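Local coordinates for protein Non-heme chloroperoxidase CPO-A1 (Streptomyces aureofaciens, PDB 1A8Q) that is a cofactor-free haloperoxidase that can brominate and may chlorinate in 7-chlorotetracycline biosynthesis, at residues F12-G17 with D37-V42; P21-H26 with D74-L79; H26-N31 with S152-D157; V116-I121 with G253-P258; A165-N170 with D222-P227. All coordinates share one frame; numbering follows the deposited sequence.

Contact 1 (F12-G17 with D37-V42)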
# COMPACT_ATOMS: atom_id res chain seq x y z
N PHE A 12 0.91 13.13 9.08
CA PHE A 12 0.54 14.17 8.09
C PHE A 12 -0.45 13.57 7.11
O PHE A 12 -0.27 12.42 6.72
CB PHE A 12 1.81 14.57 7.30
CG PHE A 12 1.52 15.67 6.29
CD1 PHE A 12 1.51 17.00 6.70
CD2 PHE A 12 1.29 15.34 4.97
CE1 PHE A 12 1.25 17.99 5.75
CE2 PHE A 12 1.00 16.35 4.04
CZ PHE A 12 0.99 17.66 4.45
N TYR A 13 -1.43 14.33 6.60
CA TYR A 13 -2.32 13.76 5.60
C TYR A 13 -2.88 14.88 4.71
O TYR A 13 -2.88 16.04 5.13
CB TYR A 13 -3.50 12.92 6.17
CG TYR A 13 -4.41 13.74 7.07
CD1 TYR A 13 -4.13 14.06 8.38
CD2 TYR A 13 -5.61 14.19 6.50
CE1 TYR A 13 -4.99 14.82 9.15
CE2 TYR A 13 -6.51 14.94 7.28
CZ TYR A 13 -6.18 15.25 8.57
OH TYR A 13 -7.04 16.01 9.33
N LYS A 14 -3.26 14.46 3.53
CA LYS A 14 -4.00 15.31 2.58
C LYS A 14 -5.49 14.98 2.67
O LYS A 14 -5.81 13.80 2.86
CB LYS A 14 -3.55 14.95 1.16
CG LYS A 14 -2.14 15.48 0.87
CD LYS A 14 -1.74 15.20 -0.54
CE LYS A 14 -0.69 14.13 -0.76
NZ LYS A 14 0.54 14.36 0.08
N ASP A 15 -6.35 16.03 2.61
CA ASP A 15 -7.79 15.72 2.76
C ASP A 15 -8.50 16.63 1.76
O ASP A 15 -8.51 17.87 1.99
CB ASP A 15 -8.20 16.06 4.19
CG ASP A 15 -9.68 15.90 4.52
OD1 ASP A 15 -10.43 15.58 3.60
OD2 ASP A 15 -10.03 16.08 5.69
N TRP A 16 -8.90 16.03 0.66
CA TRP A 16 -9.43 16.83 -0.45
C TRP A 16 -10.91 16.53 -0.69
O TRP A 16 -11.30 15.38 -0.71
CB TRP A 16 -8.65 16.41 -1.71
CG TRP A 16 -7.21 16.89 -1.78
CD1 TRP A 16 -6.55 17.68 -0.88
CD2 TRP A 16 -6.27 16.56 -2.80
NE1 TRP A 16 -5.25 17.84 -1.27
CE2 TRP A 16 -5.05 17.20 -2.46
CE3 TRP A 16 -6.33 15.83 -3.98
CZ2 TRP A 16 -3.91 17.09 -3.26
CZ3 TRP A 16 -5.21 15.71 -4.79
CH2 TRP A 16 -4.00 16.37 -4.41
N GLY A 17 -11.67 17.58 -1.00
CA GLY A 17 -13.04 17.31 -1.43
C GLY A 17 -14.05 17.07 -0.33
O GLY A 17 -13.83 17.12 0.86
N ASP A 37 -2.49 11.06 -8.21
CA ASP A 37 -3.34 10.84 -9.39
C ASP A 37 -4.72 10.31 -8.98
O ASP A 37 -5.73 10.74 -9.54
CB ASP A 37 -2.65 9.89 -10.32
CG ASP A 37 -1.38 10.43 -10.98
OD1 ASP A 37 -1.41 11.26 -11.89
OD2 ASP A 37 -0.32 9.88 -10.64
N GLN A 38 -4.73 9.34 -8.08
CA GLN A 38 -5.99 8.74 -7.64
C GLN A 38 -6.80 9.64 -6.77
O GLN A 38 -8.04 9.65 -6.81
CB GLN A 38 -5.72 7.40 -6.85
CG GLN A 38 -5.19 6.35 -7.80
CD GLN A 38 -3.80 6.55 -8.32
OE1 GLN A 38 -2.90 6.94 -7.57
NE2 GLN A 38 -3.60 6.27 -9.60
N LEU A 39 -6.15 10.48 -5.93
CA LEU A 39 -6.86 11.44 -5.11
C LEU A 39 -7.64 12.43 -6.01
O LEU A 39 -8.83 12.64 -5.74
CB LEU A 39 -5.85 12.31 -4.32
CG LEU A 39 -5.35 11.53 -3.07
CD1 LEU A 39 -4.13 12.32 -2.56
CD2 LEU A 39 -6.39 11.40 -1.99
N LYS A 40 -7.02 12.92 -7.07
CA LYS A 40 -7.74 13.83 -7.98
C LYS A 40 -8.89 13.07 -8.64
O LYS A 40 -10.00 13.60 -8.74
CB LYS A 40 -6.80 14.47 -9.01
CG LYS A 40 -7.60 15.25 -10.09
CD LYS A 40 -6.67 16.07 -10.96
CE LYS A 40 -7.43 16.60 -12.20
NZ LYS A 40 -8.49 17.52 -11.70
N ALA A 41 -8.62 11.88 -9.14
CA ALA A 41 -9.66 11.11 -9.84
C ALA A 41 -10.89 10.93 -8.94
O ALA A 41 -12.01 11.10 -9.44
CB ALA A 41 -9.14 9.77 -10.30
N VAL A 42 -10.72 10.48 -7.70
CA VAL A 42 -11.92 10.27 -6.88
C VAL A 42 -12.59 11.55 -6.47
O VAL A 42 -13.83 11.61 -6.41
CB VAL A 42 -11.66 9.35 -5.66
CG1 VAL A 42 -11.06 8.05 -6.23
CG2 VAL A 42 -10.76 10.02 -4.64
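Trp16 of strand 12-16 meets Leu39 of helix 37-42 where the two backbones run at 22° to each other, with axes 9.9 Å apart at closest approach. This is sheet-to-helix packing in an alpha/beta hydrolase fold. Strand 10-16 lies next to strand 48-52 in the central sheet, and helix 36-44 packs on one side of that sheet. Trp16 and Leu39 carry the contact. The CG of Trp16 stands beside the backbone N and anti to the carbonyl carbon (chi1 -72°), and the benzene part of the ring reaches the helix. Leu39 comes in at about a right angle to it. Leu39 CD1 lies over one ring face, displaced toward the rim, while the backbone N of Lys40 sits at the ring edge, near its plane. Lys14 CD approaches the same methyl, 4.3 Å from Leu39 CD1. The amine of Lys14 then leads off to a salt bridge with Asp33. Leu39 also touches Phe24 and Ala51, on two other strands of the sheet. The closest approach is made by two carbons: Trp16 CZ3 lies 3.5 Å from Leu39 CB.

Contact 2 (P21-H26 with D74-L79); sequences PVVFIH and DDLNDL
Leu76 of helix 74-79 packs against Val23 and Ile25 of strand 21-25, a helix-on-sheet contact in the alpha/beta hydrolase core. Before it in the helix come Asp74 and Asp75, whose carboxylates serve other parts of the protein. Asp74 forms a salt bridge with Arg106, and Asp75 forms salt bridges with Arg6 and Arg55. The next residue, Leu76, carries the contact. Its CG is anti to the backbone N (chi1 174°), which carries the branched end toward the sheet. There the two methyls divide the work. Leu76 CD1 lies 4.2 Å from Val23 CG1. Leu76 CD2 lies 4.0 Å from Ile25 CD1, the end of the longer isoleucine branch, and the two side chains cross at about a right angle. Val23 and Ile25 are two apart on the strand, and both point toward the helix. Asp78 forms a salt bridge with Arg6, which Asp75 also binds. One turn on from Leu76, Leu79 also points toward the strand, but Leu79 CD2 stays 4.8 Å from Val23 CG1. Its neighbours are His52 and Tyr13. Around the same interface, Glu99 of helix 96-107 touches both Ile25 and Leu76. All three touching residues are buried, and they meet through methyl groups alone. The contact is therefore non-directional and rests on van der Waals packing of those methyls.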
# COMPACT_ATOMS: atom_id res chain seq x y z
N PRO A 21 -15.95 9.21 2.04
CA PRO A 21 -14.50 9.14 2.11
C PRO A 21 -13.85 7.92 1.52
O PRO A 21 -14.23 6.77 1.79
CB PRO A 21 -14.21 9.21 3.61
CG PRO A 21 -15.48 9.05 4.34
CD PRO A 21 -16.60 9.04 3.35
N VAL A 22 -12.75 8.16 0.82
CA VAL A 22 -11.90 7.17 0.23
C VAL A 22 -10.50 7.44 0.84
O VAL A 22 -9.96 8.52 0.64
CB VAL A 22 -11.84 7.23 -1.28
CG1 VAL A 22 -10.97 6.08 -1.82
CG2 VAL A 22 -13.23 7.19 -1.91
N VAL A 23 -10.01 6.49 1.63
CA VAL A 23 -8.75 6.71 2.37
C VAL A 23 -7.71 5.80 1.73
O VAL A 23 -7.85 4.57 1.65
CB VAL A 23 -8.91 6.40 3.86
CG1 VAL A 23 -7.56 6.41 4.58
CG2 VAL A 23 -9.88 7.37 4.55
N PHE A 24 -6.61 6.40 1.29
CA PHE A 24 -5.57 5.70 0.55
C PHE A 24 -4.38 5.41 1.46
O PHE A 24 -4.00 6.30 2.23
CB PHE A 24 -5.09 6.56 -0.63
CG PHE A 24 -6.11 6.71 -1.74
CD1 PHE A 24 -7.02 7.75 -1.64
CD2 PHE A 24 -6.10 5.83 -2.80
CE1 PHE A 24 -7.96 7.89 -2.68
CE2 PHE A 24 -7.05 5.97 -3.83
CZ PHE A 24 -7.95 7.02 -3.74
N ILE A 25 -3.87 4.18 1.34
CA ILE A 25 -2.83 3.70 2.27
C ILE A 25 -1.65 3.26 1.45
O ILE A 25 -1.62 2.30 0.68
CB ILE A 25 -3.37 2.45 3.04
CG1 ILE A 25 -4.66 2.81 3.81
CG2 ILE A 25 -2.32 1.96 4.05
CD1 ILE A 25 -5.39 1.56 4.32
N HIS A 26 -0.54 4.06 1.51
CA HIS A 26 0.57 3.86 0.62
C HIS A 26 1.54 2.72 0.94
O HIS A 26 1.45 2.21 2.05
CB HIS A 26 1.45 5.17 0.55
CG HIS A 26 2.20 5.48 1.82
ND1 HIS A 26 3.43 4.95 2.09
CD2 HIS A 26 1.84 6.28 2.88
CE1 HIS A 26 3.82 5.41 3.27
NE2 HIS A 26 2.91 6.19 3.77
N ASP A 74 -3.36 1.03 14.29
CA ASP A 74 -3.89 1.86 15.34
C ASP A 74 -3.73 3.34 14.94
O ASP A 74 -4.54 4.17 15.34
CB ASP A 74 -3.28 1.61 16.72
CG ASP A 74 -3.63 0.24 17.27
OD1 ASP A 74 -4.47 -0.47 16.73
OD2 ASP A 74 -2.98 -0.16 18.29
N ASP A 75 -2.61 3.66 14.27
CA ASP A 75 -2.47 5.03 13.76
C ASP A 75 -3.58 5.31 12.75
O ASP A 75 -4.17 6.39 12.84
CB ASP A 75 -1.11 5.22 13.10
CG ASP A 75 0.06 5.25 14.08
OD1 ASP A 75 -0.10 5.30 15.30
OD2 ASP A 75 1.20 5.26 13.56
N LEU A 76 -3.90 4.37 11.88
CA LEU A 76 -5.01 4.53 10.93
C LEU A 76 -6.32 4.69 11.69
O LEU A 76 -7.12 5.59 11.41
CB LEU A 76 -5.02 3.36 9.94
CG LEU A 76 -6.21 3.31 8.96
CD1 LEU A 76 -6.11 4.52 8.04
CD2 LEU A 76 -6.21 2.03 8.16
N ASN A 77 -6.51 3.88 12.75
CA ASN A 77 -7.72 4.03 13.58
C ASN A 77 -7.84 5.42 14.17
O ASN A 77 -8.92 6.02 14.23
CB ASN A 77 -7.77 2.97 14.68
CG ASN A 77 -8.98 3.14 15.58
OD1 ASN A 77 -8.90 3.41 16.78
ND2 ASN A 77 -10.14 3.01 14.98
N ASP A 78 -6.71 5.99 14.63
CA ASP A 78 -6.75 7.34 15.22
C ASP A 78 -7.17 8.37 14.17
O ASP A 78 -7.93 9.27 14.52
CB ASP A 78 -5.40 7.75 15.84
CG ASP A 78 -5.10 7.05 17.15
OD1 ASP A 78 -6.04 6.50 17.79
OD2 ASP A 78 -3.92 7.04 17.54
N LEU A 79 -6.72 8.23 12.93
CA LEU A 79 -7.06 9.18 11.88
C LEU A 79 -8.55 9.08 11.53
O LEU A 79 -9.25 10.08 11.44
CB LEU A 79 -6.21 8.87 10.63
CG LEU A 79 -6.51 9.73 9.39
CD1 LEU A 79 -6.01 11.14 9.57
CD2 LEU A 79 -5.86 9.08 8.17

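Contact 3 (H26-N31 with S152-D157); sequences HGWPLN and SQFWKD
Trp28 and Pro29 meet Trp155 in an aromatic cluster between the core of an alpha/beta hydrolase fold and helix 137-162 of its cap. The loop 26-31 follows strand 21-25. The tight part centres on the benzene ring of Trp155, used in two ways. Its edge points at the face of the Trp28 six-membered ring, a T-shaped pair with planes at 74° and centroids 5.2 Å apart. Its own face receives Pro29 CG in a CH-pi contact, 3.8 Å from the ring centroid and 22° off the normal. Phe154 CD2 lies over the opposite face, so the Trp155 indole is sandwiched. A chi1 of 175° swings the Trp28 indole away from its own backbone N and out to the helix, and its NE1 bonds to the carbonyl O of Gly192. A cis peptide precedes Pro29. The looser side lies at Phe154, which is partly exposed. There Trp28 CH2 comes to the phenyl edge, 4.2 Å from Phe154 CE2. Further out, Gln153 and Asp157 are exposed and bond to each other along the helix. The side chain of Trp28 is about 6 Å from that of catalytic Ser94, so the cluster lies near the active site. The shortest contact here is Pro29 CG to Trp155 CZ3, 3.5 Å.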
# COMPACT_ATOMS: atom_id res chain seq x y z
N HIS A 26 -0.54 4.06 1.51
CA HIS A 26 0.57 3.86 0.62
C HIS A 26 1.54 2.72 0.94
O HIS A 26 1.45 2.21 2.05
CB HIS A 26 1.45 5.17 0.55
CG HIS A 26 2.20 5.48 1.82
ND1 HIS A 26 3.43 4.95 2.09
CD2 HIS A 26 1.84 6.28 2.88
CE1 HIS A 26 3.82 5.41 3.27
NE2 HIS A 26 2.91 6.19 3.77
N GLY A 27 2.40 2.41 -0.02
CA GLY A 27 3.36 1.31 0.20
C GLY A 27 4.76 1.82 0.58
O GLY A 27 4.99 3.01 0.73
N TRP A 28 5.68 0.86 0.71
CA TRP A 28 7.07 1.19 1.05
C TRP A 28 7.80 1.47 -0.23
O TRP A 28 7.63 0.77 -1.24
CB TRP A 28 7.62 -0.11 1.68
CG TRP A 28 9.07 -0.23 2.07
CD1 TRP A 28 9.60 0.03 3.27
CD2 TRP A 28 10.14 -0.71 1.24
NE1 TRP A 28 10.95 -0.23 3.28
CE2 TRP A 28 11.29 -0.70 2.04
CE3 TRP A 28 10.25 -1.17 -0.07
CZ2 TRP A 28 12.55 -1.11 1.58
CZ3 TRP A 28 11.49 -1.58 -0.55
CH2 TRP A 28 12.62 -1.54 0.30
N PRO A 29 8.80 2.38 -0.22
CA PRO A 29 9.12 3.28 0.89
C PRO A 29 8.62 4.70 0.65
O PRO A 29 9.36 5.71 0.77
CB PRO A 29 10.66 3.29 0.71
CG PRO A 29 10.87 3.28 -0.78
CD PRO A 29 9.70 2.54 -1.38
N LEU A 30 7.37 4.81 0.23
CA LEU A 30 6.85 6.09 -0.28
C LEU A 30 6.03 6.81 0.74
O LEU A 30 6.34 6.78 1.94
CB LEU A 30 6.06 5.73 -1.57
CG LEU A 30 6.82 4.88 -2.58
CD1 LEU A 30 5.89 4.63 -3.79
CD2 LEU A 30 8.11 5.55 -3.04
N ASN A 31 5.02 7.56 0.28
CA ASN A 31 4.21 8.33 1.19
C ASN A 31 2.92 8.72 0.44
O ASN A 31 2.77 8.16 -0.64
CB ASN A 31 4.94 9.55 1.78
CG ASN A 31 5.44 10.52 0.73
OD1 ASN A 31 4.63 11.07 -0.02
ND2 ASN A 31 6.75 10.82 0.65
N SER A 152 20.43 6.04 -0.66
CA SER A 152 20.07 6.90 -1.83
C SER A 152 20.25 6.17 -3.14
O SER A 152 19.31 6.10 -3.97
CB SER A 152 20.92 8.17 -1.76
OG SER A 152 20.55 9.02 -2.87
N GLN A 153 21.42 5.55 -3.38
CA GLN A 153 21.64 4.77 -4.57
C GLN A 153 20.68 3.57 -4.58
O GLN A 153 20.22 3.20 -5.65
CB GLN A 153 23.07 4.15 -4.60
CG GLN A 153 23.41 3.48 -5.92
CD GLN A 153 23.29 4.39 -7.12
OE1 GLN A 153 23.72 5.55 -7.08
NE2 GLN A 153 22.73 3.91 -8.23
N PHE A 154 20.42 3.01 -3.40
CA PHE A 154 19.53 1.83 -3.35
C PHE A 154 18.14 2.15 -3.89
O PHE A 154 17.51 1.31 -4.57
CB PHE A 154 19.43 1.29 -1.92
CG PHE A 154 18.53 0.06 -1.83
CD1 PHE A 154 18.94 -1.11 -2.41
CD2 PHE A 154 17.35 0.16 -1.11
CE1 PHE A 154 18.12 -2.26 -2.28
CE2 PHE A 154 16.54 -0.98 -0.98
CZ PHE A 154 16.97 -2.15 -1.56
N TRP A 155 17.63 3.35 -3.61
CA TRP A 155 16.28 3.68 -4.16
C TRP A 155 16.36 3.81 -5.66
O TRP A 155 15.40 3.45 -6.37
CB TRP A 155 15.76 4.95 -3.47
CG TRP A 155 15.65 4.82 -1.99
CD1 TRP A 155 16.00 5.77 -1.08
CD2 TRP A 155 15.06 3.74 -1.24
NE1 TRP A 155 15.76 5.31 0.18
CE2 TRP A 155 15.17 4.07 0.11
CE3 TRP A 155 14.46 2.52 -1.62
CZ2 TRP A 155 14.69 3.25 1.14
CZ3 TRP A 155 13.96 1.71 -0.59
CH2 TRP A 155 14.11 2.08 0.75
N LYS A 156 17.43 4.43 -6.20
CA LYS A 156 17.57 4.52 -7.65
C LYS A 156 17.61 3.13 -8.28
O LYS A 156 16.92 2.90 -9.30
CB LYS A 156 18.86 5.26 -8.01
CG LYS A 156 18.79 6.67 -7.37
CD LYS A 156 20.07 7.46 -7.39
CE LYS A 156 20.94 7.28 -8.61
NZ LYS A 156 20.29 7.86 -9.83
N ASP A 157 18.34 2.19 -7.66
CA ASP A 157 18.41 0.85 -8.24
C ASP A 157 17.08 0.09 -8.08
O ASP A 157 16.71 -0.65 -9.00
CB ASP A 157 19.51 0.05 -7.54
CG ASP A 157 20.91 0.62 -7.78
OD1 ASP A 157 21.14 1.35 -8.73
OD2 ASP A 157 21.81 0.27 -6.99

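Contact 4 (V116-I121 with G253-P258)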
# COMPACT_ATOMS: atom_id res chain seq x y z
N VAL A 116 -10.03 -2.02 -1.16
CA VAL A 116 -9.34 -2.34 -2.41
C VAL A 116 -7.90 -2.71 -2.04
O VAL A 116 -7.27 -1.90 -1.36
CB VAL A 116 -9.28 -1.13 -3.37
CG1 VAL A 116 -8.51 -1.48 -4.63
CG2 VAL A 116 -10.71 -0.68 -3.72
N LEU A 117 -7.42 -3.83 -2.54
CA LEU A 117 -6.04 -4.25 -2.26
C LEU A 117 -5.32 -4.22 -3.58
O LEU A 117 -5.54 -5.05 -4.46
CB LEU A 117 -6.06 -5.69 -1.69
CG LEU A 117 -6.55 -5.85 -0.26
CD1 LEU A 117 -6.51 -7.37 0.03
CD2 LEU A 117 -5.70 -5.19 0.80
N LEU A 118 -4.44 -3.22 -3.78
CA LEU A 118 -3.70 -3.13 -5.04
C LEU A 118 -2.29 -3.63 -4.86
O LEU A 118 -1.53 -3.05 -4.03
CB LEU A 118 -3.64 -1.60 -5.40
CG LEU A 118 -2.78 -1.27 -6.63
CD1 LEU A 118 -3.31 -1.86 -7.93
CD2 LEU A 118 -2.69 0.26 -6.83
N SER A 119 -1.92 -4.68 -5.56
CA SER A 119 -0.56 -5.26 -5.53
C SER A 119 -0.11 -5.42 -4.09
O SER A 119 1.01 -5.00 -3.75
CB SER A 119 0.40 -4.32 -6.28
OG SER A 119 -0.17 -3.98 -7.58
N ALA A 120 -0.95 -6.03 -3.25
CA ALA A 120 -0.75 -6.03 -1.83
C ALA A 120 -0.14 -7.33 -1.30
O ALA A 120 -0.34 -8.38 -1.89
CB ALA A 120 -2.11 -5.79 -1.16
N ILE A 121 0.50 -7.21 -0.15
CA ILE A 121 1.18 -8.34 0.45
C ILE A 121 0.35 -9.47 1.03
O ILE A 121 0.95 -10.56 1.11
CB ILE A 121 2.18 -7.85 1.53
CG1 ILE A 121 1.47 -7.20 2.72
CG2 ILE A 121 3.23 -6.92 0.89
CD1 ILE A 121 2.43 -6.84 3.87
N GLY A 253 4.10 -0.85 -9.74
CA GLY A 253 3.81 0.56 -9.64
C GLY A 253 2.63 1.03 -10.51
O GLY A 253 2.63 2.20 -10.94
N ILE A 254 1.57 0.24 -10.57
CA ILE A 254 0.39 0.56 -11.38
C ILE A 254 -0.19 1.93 -11.13
O ILE A 254 -0.56 2.62 -12.12
CB ILE A 254 -0.69 -0.52 -11.08
CG1 ILE A 254 -0.34 -1.86 -11.74
CG2 ILE A 254 -2.07 -0.06 -11.52
CD1 ILE A 254 -1.10 -3.00 -11.05
N ALA A 255 -0.23 2.46 -9.90
CA ALA A 255 -0.90 3.72 -9.64
C ALA A 255 -0.14 4.92 -10.21
O ALA A 255 -0.75 6.00 -10.33
CB ALA A 255 -1.05 3.94 -8.13
N MET A 256 1.16 4.77 -10.49
CA MET A 256 1.97 5.88 -10.96
C MET A 256 2.42 5.80 -12.40
O MET A 256 2.93 6.79 -12.97
CB MET A 256 3.26 5.92 -10.05
CG MET A 256 2.93 6.51 -8.70
SD MET A 256 4.30 6.11 -7.52
CE MET A 256 3.94 4.41 -7.22
N VAL A 257 2.29 4.64 -13.06
CA VAL A 257 2.85 4.48 -14.42
C VAL A 257 1.82 4.88 -15.47
O VAL A 257 0.66 4.48 -15.40
CB VAL A 257 3.22 3.00 -14.65
CG1 VAL A 257 3.62 2.76 -16.11
CG2 VAL A 257 4.39 2.54 -13.78
N PRO A 258 2.19 5.69 -16.44
CA PRO A 258 1.26 6.09 -17.50
C PRO A 258 0.56 4.88 -18.11
O PRO A 258 1.23 3.89 -18.39
CB PRO A 258 2.17 6.72 -18.56
CG PRO A 258 3.29 7.30 -17.74
CD PRO A 258 3.54 6.27 -16.67
O HOH W 1 0.50 -1.36 -8.02
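Ser119 OG accepts a hydrogen bond from a water at 2.7 Å, and the same water links across to Ile254. The oxygen of that water accepts from Ile254 N in a weak bond of 3.2 Å. The serine hydroxyl and the backbone amide are thus joined through one water. The CB of Ser119 points toward the 253-258 loop. The same OG also lies beside an apolar group, with Ile254 CD1 3.7 Å away. That methyl takes part in two of the three direct contacts. It ends the longer branch of Ile254, which is set beside the backbone N, and it also meets Leu118 CD1 at 4.0 Å. The Leu118 and Ile254 side chains cross obliquely. The second methyl of the leucine is used too, with Leu118 CD2 4.2 Å from Ala255 CB. Leu118 is thus split between two consecutive residues of the loop. All four touching residues are buried, and the water bridges two of them. The site is close to the catalytic residues. The side chain of Ser119 is about 4 Å from those of Asp223 and His252, and Gly253 directly follows His252 in the chain. Segment 116-121 is the end of strand 112-118 and the turn after it, inside the sheet, between strands 88-93 and 215-220. The 253-258 loop leads into helix 260-272, whose Phe264 touches both Leu118 and Ile254.

Contact 5 (A165-N170 with D222-P227)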
# COMPACT_ATOMS: atom_id res chain seq x y z
N ALA A 165 10.92 -1.73 -15.16
CA ALA A 165 11.44 -0.86 -16.21
C ALA A 165 12.47 -1.55 -17.08
O ALA A 165 13.08 -0.95 -17.98
CB ALA A 165 12.04 0.38 -15.51
N ASN A 166 12.73 -2.82 -16.82
CA ASN A 166 13.58 -3.65 -17.65
C ASN A 166 12.82 -4.21 -18.85
O ASN A 166 13.46 -4.81 -19.73
CB ASN A 166 14.18 -4.80 -16.83
CG ASN A 166 13.22 -5.35 -15.79
OD1 ASN A 166 12.04 -5.63 -16.04
ND2 ASN A 166 13.72 -5.50 -14.56
N ARG A 167 11.51 -4.04 -18.92
CA ARG A 167 10.79 -4.59 -20.07
C ARG A 167 10.84 -3.66 -21.26
O ARG A 167 10.50 -2.49 -21.14
CB ARG A 167 9.33 -4.86 -19.70
CG ARG A 167 9.21 -5.69 -18.44
CD ARG A 167 9.82 -7.06 -18.71
NE ARG A 167 9.31 -8.02 -17.72
CZ ARG A 167 9.89 -9.21 -17.55
NH1 ARG A 167 10.98 -9.52 -18.25
NH2 ARG A 167 9.37 -10.07 -16.70
N PRO A 168 11.35 -4.16 -22.39
CA PRO A 168 11.41 -3.38 -23.61
C PRO A 168 10.07 -2.75 -23.91
O PRO A 168 9.04 -3.40 -23.73
CB PRO A 168 11.74 -4.42 -24.69
CG PRO A 168 12.42 -5.52 -23.95
CD PRO A 168 11.81 -5.56 -22.57
N GLY A 169 10.07 -1.50 -24.36
CA GLY A 169 8.81 -0.84 -24.71
C GLY A 169 7.91 -0.44 -23.57
O GLY A 169 6.70 -0.18 -23.79
N ASN A 170 8.43 -0.35 -22.34
CA ASN A 170 7.59 0.06 -21.21
C ASN A 170 7.35 1.58 -21.29
O ASN A 170 8.06 2.28 -22.02
CB ASN A 170 8.26 -0.31 -19.88
CG ASN A 170 9.53 0.47 -19.68
OD1 ASN A 170 9.48 1.67 -19.38
ND2 ASN A 170 10.68 -0.17 -19.86
N ASP A 222 3.19 -8.94 -13.87
CA ASP A 222 4.62 -8.76 -13.99
C ASP A 222 5.16 -7.99 -12.77
O ASP A 222 6.05 -7.12 -12.88
CB ASP A 222 5.01 -8.04 -15.29
CG ASP A 222 6.50 -8.09 -15.54
OD1 ASP A 222 7.16 -9.09 -15.18
OD2 ASP A 222 7.07 -7.09 -16.04
N ASP A 223 4.55 -8.27 -11.63
CA ASP A 223 4.97 -7.60 -10.37
C ASP A 223 6.23 -8.31 -9.87
O ASP A 223 6.23 -9.46 -9.41
CB ASP A 223 3.81 -7.62 -9.40
CG ASP A 223 4.04 -6.74 -8.19
OD1 ASP A 223 5.22 -6.68 -7.76
OD2 ASP A 223 3.06 -6.16 -7.70
N GLN A 224 7.33 -7.55 -9.94
CA GLN A 224 8.64 -8.11 -9.56
C GLN A 224 8.96 -7.86 -8.11
O GLN A 224 10.09 -8.15 -7.65
CB GLN A 224 9.69 -7.44 -10.47
CG GLN A 224 9.56 -7.75 -11.94
CD GLN A 224 10.54 -7.04 -12.85
OE1 GLN A 224 11.62 -6.64 -12.40
NE2 GLN A 224 10.20 -6.88 -14.12
N VAL A 225 8.03 -7.35 -7.33
CA VAL A 225 8.24 -7.03 -5.91
C VAL A 225 7.34 -7.92 -5.04
O VAL A 225 7.81 -8.53 -4.05
CB VAL A 225 7.93 -5.55 -5.61
CG1 VAL A 225 8.14 -5.17 -4.15
CG2 VAL A 225 8.80 -4.62 -6.47
N VAL A 226 6.06 -8.01 -5.39
CA VAL A 226 5.06 -8.77 -4.64
C VAL A 226 4.45 -9.78 -5.61
O VAL A 226 3.66 -9.43 -6.46
CB VAL A 226 4.01 -7.83 -4.04
CG1 VAL A 226 2.91 -8.58 -3.29
CG2 VAL A 226 4.67 -6.83 -3.07
N PRO A 227 4.84 -11.04 -5.52
CA PRO A 227 4.48 -12.02 -6.54
C PRO A 227 3.01 -12.34 -6.54
O PRO A 227 2.47 -12.71 -5.51
CB PRO A 227 5.33 -13.24 -6.22
CG PRO A 227 5.65 -13.09 -4.76
CD PRO A 227 5.86 -11.59 -4.58
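Arg167 and Asp222 form a salt bridge, and beside it Asn166 and Gln224 pair through two hydrogen bonds between their side-chain amides. In the ionic part, Arg167 makes a bidentate salt bridge through NE and NH2, one to each oxygen. Arg167 NE donates to Asp222 OD2 at 3.0 Å, and Arg167 NH2 donates to Asp222 OD1 at 2.9 Å. Both oxygens are met on the syn side, and both lie close to the guanidinium plane. The two planes are nevertheless turned 27° apart, and the donors stand off the carboxylate plane. A bend in the arginine chain at chi2 (-64°) brings its edge round to the acid. The amide part is a closed two-bond ring. Gln224 NE2 gives to Asn166 OD1 at 2.9 Å, and Asn166 ND2 gives back to Gln224 OE1 at 3.2 Å. The amide planes are only 9° apart, and each bond falls on a lone pair in the carbonyl plane. Two nearly straight bonds thus hold the amides flat. Gln224 NE2 also lies over one face of the Arg167 guanidinium. Each segment also holds a turn. Arg167 to Asn170 is a type II beta turn, with glycine at its third position. Asp223 OD1 accepts from Val225 N and Val226 N, an Asx turn and Asx motif. Asp223 OD2 is hydrogen-bonded to His252 ND1, the acid-histidine link of the catalytic triad in alpha/beta hydrolases.

In the fold
Contacts 2, 3 and 4 are buried, contact 1 is partly buried, and contact 5 lies at the surface. Contacts 1, 2 and 4 reach the same sheet, contacts 1 and 2 also touching through Phe24, which packs on Gln38, Leu39 and Val42. Contacts 2 and 3 share His26, just after strand 21-25. Chemistry follows position: an indole against a leucine in contact 1, aliphatic groups in contact 2, aromatic rings and a proline in contact 3, and a bridging water beside methyls in contact 4. Charges and amides dominate contact 5. Contacts 4 and 5 touch near the triad, at Ser119 and Asp223, and contact 5 is nested within the chain loop that contact 4 closes.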